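Local structure of sulfotransferase (Alicyclobacillus acidocaldarius subsp. acidocaldarius, 3RNL) at residues 164-169 / 284-289; 14-19 / 114-119. The protein probably acts as a sulfotransferase, transferring a sulfuryl group to an acceptor, on a fold built around a parallel sheet flanked by helices. All coordinates share one frame; numbering follows the deposited sequence. Where two conformers were deposited one is given.

Contact 1: residues 164-169 / 284-289; sequences VGLYAA and APDVAR
Gly165 faces Asp286 across a water: water 1 donates one hydrogen to Gly165 O and the other to Asp286 OD2, so two acceptors that would not bond directly are joined. The same carbonyl oxygen of Gly165 lies 3.6 Å above the ring plane of Tyr167, over its centre. Next, Leu166 lays its CD2 methyl against the aliphatic part of the aspartate, with CD2 3.7 Å from Asp286 CB, and its side chain also touches Phe282 and Phe283 of the same helix 273-294. Tyr167 N comes within 2.9 Å of Asp286 OD2. Ala168 N donates to Asp286 OD2 at 3.0 Å, nearly straight at 167°, reaching this oxygen on its syn side and 19° out of the carboxylate plane. Ala168 CB also rests 3.4 Å from Asp286 OD1. With CG anti to the backbone N (chi1 -162°), Asp286 extends from helix 273-294 to this position. Water 2 donates to Asp286 OD1 and to Leu166 O while accepting from Ala169 N. In the conformer given, Arg289 NH2, one turn along the helix, adds a salt bridge to Asp286 OD1 at 3.0 Å through the anti lone pair. Ala168 N on OD2 and water 2 on OD1 limit the rotation of the group. A negative charge beside the first turn of helix 167-178 would probably be stabilised by the helix dipole. The arrangement is a carboxylate bound at a helix N terminus, and here it joins the C-terminal helix 273-294 to the start of helix 167-178 in the alpha-beta-alpha sandwich.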
ATOM      1  N   VAL A 164       4.935   7.262   6.618  1.00 12.31           N
ATOM      2  CA  VAL A 164       4.124   6.373   5.786  1.00 11.19           C
ATOM      3  C   VAL A 164       2.750   6.094   6.414  1.00 15.40           C
ATOM      4  O   VAL A 164       1.781   5.787   5.716  1.00 14.45           O
ATOM      5  CB  VAL A 164       4.912   5.071   5.467  1.00 11.00           C
ATOM      6  CG1 VAL A 164       4.003   3.982   4.919  1.00 14.10           C
ATOM      7  CG2 VAL A 164       6.035   5.402   4.477  1.00 14.54           C
ATOM      8  N   GLY A 165       2.670   6.226   7.728  1.00 10.91           N
ATOM      9  CA  GLY A 165       1.423   6.002   8.444  1.00  9.92           C
ATOM     10  C   GLY A 165       0.521   7.228   8.537  1.00 10.92           C
ATOM     11  O   GLY A 165      -0.597   7.113   9.067  1.00 11.71           O
ATOM     12  N   LEU A 166       0.937   8.389   8.025  1.00 11.45           N
ATOM     13  CA  LEU A 166      -0.028   9.477   8.129  1.00 11.51           C
ATOM     14  C   LEU A 166      -0.826   9.418   6.835  1.00 13.83           C
ATOM     15  O   LEU A 166      -0.609  10.182   5.885  1.00 11.98           O
ATOM     16  CB  LEU A 166       0.749  10.798   8.201  1.00 14.37           C
ATOM     17  CG  LEU A 166       1.555  11.025   9.492  1.00 14.65           C
ATOM     18  CD1 LEU A 166       2.604  12.138   9.347  1.00 17.44           C
ATOM     19  CD2 LEU A 166       0.584  11.356  10.615  1.00 14.28           C
ATOM     20  N   TYR A 167      -1.948   8.718   6.928  1.00 12.36           N
ATOM     21  CA  TYR A 167      -2.663   8.302   5.728  1.00 11.01           C
ATOM     22  C   TYR A 167      -3.539   9.397   5.160  1.00  9.72           C
ATOM     23  O   TYR A 167      -3.860   9.368   3.975  1.00 10.68           O
ATOM     24  CB  TYR A 167      -3.584   7.121   6.015  1.00  9.21           C
ATOM     25  CG  TYR A 167      -2.937   5.862   6.556  1.00 11.94           C
ATOM     26  CD1 TYR A 167      -1.805   5.301   5.961  1.00  8.93           C
ATOM     27  CD2 TYR A 167      -3.496   5.213   7.645  1.00 10.17           C
ATOM     28  CE1 TYR A 167      -1.244   4.106   6.469  1.00 10.49           C
ATOM     29  CE2 TYR A 167      -2.945   4.047   8.163  1.00  9.94           C
ATOM     30  CZ  TYR A 167      -1.822   3.498   7.565  1.00 13.24           C
ATOM     31  OH  TYR A 167      -1.308   2.328   8.086  1.00 14.23           O
ATOM     32  N   ALA A 168      -3.989  10.313   6.014  1.00  9.86           N
ATOM     33  CA  ALA A 168      -5.109  11.165   5.619  1.00 11.18           C
ATOM     34  C   ALA A 168      -4.807  11.920   4.328  1.00 14.08           C
ATOM     35  O   ALA A 168      -5.599  11.898   3.379  1.00 12.22           O
ATOM     36  CB  ALA A 168      -5.479  12.143   6.731  1.00 12.88           C
ATOM     37  N   ALA A 169      -3.673  12.602   4.284  1.00 11.24           N
ATOM     38  CA  ALA A 169      -3.369  13.388   3.080  1.00 11.65           C
ATOM     39  C   ALA A 169      -3.127  12.500   1.860  1.00 11.62           C
ATOM     40  O   ALA A 169      -3.400  12.903   0.724  1.00 10.23           O
ATOM     41  CB  ALA A 169      -2.158  14.302   3.318  1.00 12.62           C
ATOM     42  N   ALA A 284      -3.114  10.398  16.218  1.00 12.73           N
ATOM     43  CA  ALA A 284      -4.530  10.668  16.505  1.00 14.89           C
ATOM     44  C   ALA A 284      -5.167  11.794  15.676  1.00 17.92           C
ATOM     45  O   ALA A 284      -6.279  11.636  15.163  1.00 17.21           O
ATOM     46  CB  ALA A 284      -4.761  10.892  17.998  1.00 14.43           C
ATOM     47  N   PRO A 285      -4.478  12.941  15.538  1.00 18.15           N
ATOM     48  CA  PRO A 285      -5.126  13.995  14.741  1.00 16.35           C
ATOM     49  C   PRO A 285      -5.298  13.575  13.277  1.00 15.80           C
ATOM     50  O   PRO A 285      -6.323  13.893  12.653  1.00 15.85           O
ATOM     51  CB  PRO A 285      -4.161  15.184  14.866  1.00 18.66           C
ATOM     52  CG  PRO A 285      -3.411  14.912  16.187  1.00 21.41           C
ATOM     53  CD  PRO A 285      -3.240  13.411  16.189  1.00 19.08           C
ATOM     54  N   ASP A 286      -4.318  12.861  12.736  1.00 13.20           N
ATOM     55  CA  ASP A 286      -4.414  12.398  11.350  1.00 14.41           C
ATOM     56  C   ASP A 286      -5.521  11.361  11.207  1.00 16.00           C
ATOM     57  O   ASP A 286      -6.249  11.344  10.209  1.00 14.01           O
ATOM     58  CB  ASP A 286      -3.076  11.821  10.879  1.00 15.17           C
ATOM     59  CG  ASP A 286      -2.986  11.739   9.368  1.00 18.31           C
ATOM     60  OD1 ASP A 286      -2.760  12.797   8.731  1.00 21.46           O
ATOM     61  OD2 ASP A 286      -3.146  10.628   8.830  1.00 18.75           O
ATOM     62  N   VAL A 287      -5.650  10.489  12.205  1.00 12.92           N
ATOM     63  CA  VAL A 287      -6.707   9.473  12.185  1.00 11.33           C
ATOM     64  C   VAL A 287      -8.093  10.132  12.196  1.00 13.02           C
ATOM     65  O   VAL A 287      -9.010   9.708  11.478  1.00 15.06           O
ATOM     66  CB  VAL A 287      -6.562   8.478  13.368  1.00 12.85           C
ATOM     67  CG1 VAL A 287      -7.824   7.599  13.509  1.00 16.27           C
ATOM     68  CG2 VAL A 287      -5.308   7.618  13.176  1.00 15.21           C
ATOM     69  N   ALA A 288      -8.247  11.192  12.981  1.00 13.13           N
ATOM     70  CA  ALA A 288      -9.530  11.887  13.036  1.00 15.72           C
ATOM     71  C   ALA A 288      -9.875  12.511  11.687  1.00 16.81           C
ATOM     72  O   ALA A 288     -11.049  12.499  11.257  1.00 18.69           O
ATOM     73  CB  ALA A 288      -9.549  12.945  14.155  1.00 22.66           C
ATOM     74  N   ARG A 289      -8.866  13.060  11.017  0.67 15.17           N
ATOM     75  CA  ARG A 289      -9.059  13.613   9.672  0.67 16.15           C
ATOM     76  C   ARG A 289      -9.431  12.521   8.673  0.67 15.32           C
ATOM     77  O   ARG A 289     -10.277  12.715   7.796  0.67 14.40           O
ATOM     78  CB  ARG A 289      -7.795  14.334   9.190  0.67 17.64           C
ATOM     79  CG  ARG A 289      -7.489  15.630   9.951  0.67 19.47           C
ATOM     80  CD  ARG A 289      -6.383  16.449   9.263  0.67 22.66           C
ATOM     81  NE  ARG A 289      -5.076  15.795   9.305  0.67 25.71           N
ATOM     82  CZ  ARG A 289      -4.181  15.967  10.274  0.67 27.33           C
ATOM     83  NH1 ARG A 289      -4.448  16.773  11.294  0.67 25.73           N
ATOM     84  NH2 ARG A 289      -3.018  15.338  10.227  0.67 29.90           N
TER
HETATM   85  O   HOH W   1      -3.002   8.200  10.158  1.00 28.24           O
HETATM   86  O   HOH W   2      -1.791  13.056   6.376  1.00 18.32           O

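Contact 2: residues 14-19 / 114-119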
ATOM      1  N   VAL A  14      -2.590   0.168  -4.206  1.00  9.76           N
ATOM      2  CA  VAL A  14      -1.576   1.207  -4.006  1.00 10.53           C
ATOM      3  C   VAL A  14      -0.869   1.253  -2.658  1.00 13.83           C
ATOM      4  O   VAL A  14       0.007   2.095  -2.444  1.00 12.37           O
ATOM      5  CB  VAL A  14      -2.146   2.599  -4.339  1.00  9.56           C
ATOM      6  CG1 VAL A  14      -2.664   2.609  -5.782  1.00 11.59           C
ATOM      7  CG2 VAL A  14      -3.271   2.963  -3.359  1.00 10.45           C
ATOM      8  N   GLY A  15      -1.277   0.410  -1.719  1.00 13.20           N
ATOM      9  CA  GLY A  15      -0.678   0.481  -0.388  1.00 10.84           C
ATOM     10  C   GLY A  15      -1.783   0.217   0.612  1.00 14.29           C
ATOM     11  O   GLY A  15      -2.896  -0.149   0.208  1.00 13.40           O
ATOM     12  N   ALA A  16      -1.520   0.490   1.887  1.00 14.15           N
ATOM     13  CA  ALA A  16      -0.233   1.022   2.297  1.00 12.66           C
ATOM     14  C   ALA A  16       0.739  -0.127   2.565  1.00 16.88           C
ATOM     15  O   ALA A  16       0.333  -1.288   2.609  1.00 17.86           O
ATOM     16  CB  ALA A  16      -0.405   1.865   3.576  1.00 16.83           C
ATOM     17  N   ALA A  17       2.000   0.206   2.829  1.00 15.07           N
ATOM     18  CA  ALA A  17       3.025  -0.814   3.059  1.00 16.24           C
ATOM     19  C   ALA A  17       2.815  -1.458   4.431  1.00 18.06           C
ATOM     20  O   ALA A  17       2.507  -0.760   5.390  1.00 17.09           O
ATOM     21  CB  ALA A  17       4.423  -0.188   2.974  1.00 17.40           C
ATOM     22  N   LYS A  18       3.012  -2.776   4.510  1.00 15.17           N
ATOM     23  CA  LYS A  18       2.822  -3.572   5.737  1.00 16.07           C
ATOM     24  C   LYS A  18       1.366  -3.581   6.228  1.00 19.41           C
ATOM     25  O   LYS A  18       1.095  -3.737   7.426  1.00 19.36           O
ATOM     26  CB  LYS A  18       3.790  -3.140   6.862  1.00 17.22           C
ATOM     27  CG  LYS A  18       5.259  -3.054   6.439  1.00 22.19           C
ATOM     28  CD  LYS A  18       5.715  -4.314   5.706  1.00 24.34           C
ATOM     29  CE  LYS A  18       5.642  -5.558   6.578  1.00 30.10           C
ATOM     30  NZ  LYS A  18       6.072  -6.784   5.803  1.00 29.74           N
ATOM     31  N   CYS A  19       0.451  -3.343   5.292  1.00 20.59           N
ATOM     32  CA  CYS A  19      -1.000  -3.438   5.514  1.00 18.84           C
ATOM     33  C   CYS A  19      -1.720  -4.703   5.029  1.00 23.16           C
ATOM     34  O   CYS A  19      -2.947  -4.726   4.981  1.00 26.62           O
ATOM     35  CB  CYS A  19      -1.710  -2.156   5.086  1.00 15.82           C
ATOM     36  SG  CYS A  19      -1.110  -0.762   6.107  1.00 20.19           S
ATOM     37  N   ILE A 114      -7.066   0.510  -1.662  1.00  8.82           N
ATOM     38  CA  ILE A 114      -6.157   0.961  -0.609  1.00  8.41           C
ATOM     39  C   ILE A 114      -6.467   0.125   0.612  1.00 12.30           C
ATOM     40  O   ILE A 114      -7.638  -0.022   0.949  1.00 13.25           O
ATOM     41  CB  ILE A 114      -6.459   2.430  -0.239  1.00 12.10           C
ATOM     42  CG1 ILE A 114      -6.205   3.342  -1.442  1.00 12.81           C
ATOM     43  CG2 ILE A 114      -5.631   2.871   0.988  1.00 14.48           C
ATOM     44  CD1 ILE A 114      -6.687   4.785  -1.241  1.00 13.29           C
HETATM   45  N   MSE A 115      -5.446  -0.431   1.270  1.00  9.02           N
HETATM   46  CA  MSE A 115      -5.694  -1.136   2.537  1.00  8.44           C
HETATM   47  C   MSE A 115      -4.922  -0.428   3.641  1.00 13.55           C
HETATM   48  O   MSE A 115      -3.738  -0.136   3.484  1.00 14.79           O
HETATM   49  CB  MSE A 115      -5.295  -2.615   2.474  1.00 16.84           C
HETATM   50  CG  MSE A 115      -5.578  -3.351   3.793  1.00 13.38           C
HETATM   51 SE   MSE A 115      -5.885  -5.266   3.564  0.61 36.27          SE
HETATM   52  CE  MSE A 115      -4.911  -5.529   1.925  1.00 28.98           C
ATOM     53  N   LEU A 116      -5.602  -0.131   4.747  1.00 12.22           N
ATOM     54  CA  LEU A 116      -4.985   0.613   5.840  1.00  8.26           C
ATOM     55  C   LEU A 116      -5.029  -0.190   7.114  1.00 11.11           C
ATOM     56  O   LEU A 116      -5.983  -0.904   7.383  1.00 14.45           O
ATOM     57  CB  LEU A 116      -5.721   1.942   6.071  1.00 11.66           C
ATOM     58  CG  LEU A 116      -5.872   2.853   4.851  1.00 11.18           C
ATOM     59  CD1 LEU A 116      -6.727   4.083   5.205  1.00 12.06           C
ATOM     60  CD2 LEU A 116      -4.504   3.300   4.329  1.00 13.02           C
ATOM     61  N   ARG A 117      -3.999  -0.016   7.924  1.00 13.19           N
ATOM     62  CA  ARG A 117      -3.905  -0.708   9.187  1.00 14.09           C
ATOM     63  C   ARG A 117      -3.603   0.331  10.259  1.00 11.50           C
ATOM     64  O   ARG A 117      -3.007   1.356   9.954  1.00 12.49           O
ATOM     65  CB  ARG A 117      -2.735  -1.667   9.080  1.00 19.72           C
ATOM     66  CG  ARG A 117      -2.461  -2.439  10.297  1.00 24.11           C
ATOM     67  CD  ARG A 117      -1.315  -3.336  10.014  1.00 20.09           C
ATOM     68  NE  ARG A 117      -1.122  -4.289  11.087  1.00 20.69           N
ATOM     69  CZ  ARG A 117      -0.171  -5.206  11.068  1.00 25.53           C
ATOM     70  NH1 ARG A 117       0.659  -5.281  10.029  1.00 22.92           N
ATOM     71  NH2 ARG A 117      -0.065  -6.046  12.076  1.00 22.20           N
ATOM     72  N   ASN A 118      -3.941   0.053  11.517  1.00 12.46           N
ATOM     73  CA  ASN A 118      -3.621   1.002  12.586  1.00 13.43           C
ATOM     74  C   ASN A 118      -2.147   1.374  12.401  1.00 11.17           C
ATOM     75  O   ASN A 118      -1.276   0.501  12.374  1.00 11.01           O
ATOM     76  CB  ASN A 118      -3.814   0.291  13.929  1.00 16.52           C
ATOM     77  CG  ASN A 118      -3.402   1.129  15.133  1.00 17.19           C
ATOM     78  OD1 ASN A 118      -2.696   2.131  15.016  1.00 18.04           O
ATOM     79  ND2 ASN A 118      -3.855   0.703  16.316  1.00 15.59           N
ATOM     80  N   PRO A 119      -1.857   2.678  12.249  1.00 10.89           N
ATOM     81  CA  PRO A 119      -0.490   3.065  11.866  1.00  9.86           C
ATOM     82  C   PRO A 119       0.545   2.775  12.953  1.00 12.86           C
ATOM     83  O   PRO A 119       1.737   2.737  12.654  1.00 12.47           O
ATOM     84  CB  PRO A 119      -0.598   4.583  11.634  1.00  9.52           C
ATOM     85  CG  PRO A 119      -1.858   5.004  12.372  1.00 15.64           C
ATOM     86  CD  PRO A 119      -2.788   3.819  12.216  1.00 12.58           C
TER
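Gly15 and Ala16 run beside the end of strand 111-116, and the peptide between them is cis. This geometry places the carbonyl of Gly15 and the N-H of Ala16 on one side, where both bind Met115: Met115 N donates to Gly15 O at 2.8 Å, nearly straight, and Ala16 N donates to Met115 O at 2.8 Å. Gly15 has phi 142° and psi -167°, a backbone in which a CB would strike the preceding carbonyl oxygen, hence glycine. A type II turn from Ala16 to Cys19 then bends the loop back to Arg117. Among the side chains, Val14 CG2 packs 3.5 Å from Ile114 CG1. Cys19 puts SG beside its own backbone N (chi1 -62°), which brings Cys19 SG within 3.5 Å of Arg117 CB. Its buried carbonyl oxygen finds no hydrogen-bond partner and abuts the selenomethionine side chain, with Met115 CG 3.2 Å from Cys19 O. Arg117 is extended from CG to NE, and Arg117 NH1 at its far end donates to Lys18 O at 3.1 Å; the oxygen lies in the guanidinium plane, at its edge. The guanidinium also makes a cation-pi contact with Phe188, whereas Lys18 NZ hydrogen-bonds His129 ND1. With a leucine in place of Arg117, the carbonyl of Lys18 would lose this donor and Phe188 its cation, so the turn is likely to be held less firmly against the strand end. The loop between strand 11-13 and helix 21-29, carrying Gly15, Lys18 and Cys19, is consistent with the P-loop-like phosphosulfate-binding loop of sulfotransferases.

Overall arrangement
From the N terminus, the chain leaves strand 11-13 through the loop 14-19, and contact 2 is completed 95 residues later when 114-119 ends strand 111-116, so that two neighbouring strands of the parallel sheet stay joined past their regular pairing. Contact 1 opens only afterwards, at 164-169, and closes at 284-289, a further 115 residues on. The two loops are therefore in series, neither nesting nor crossing. The centres of contacts 1 and 2 lie about 12 Å apart. Tyr167 is the main link: Tyr167 OH lies 2.7 Å from Arg117 O, probably a hydrogen bond, and its ring packs on Leu116, while Gly165 packs on Pro119. Helices 167-178 and 273-294 are thereby tied to the C-terminal end of strand 111-116, inside the sheet.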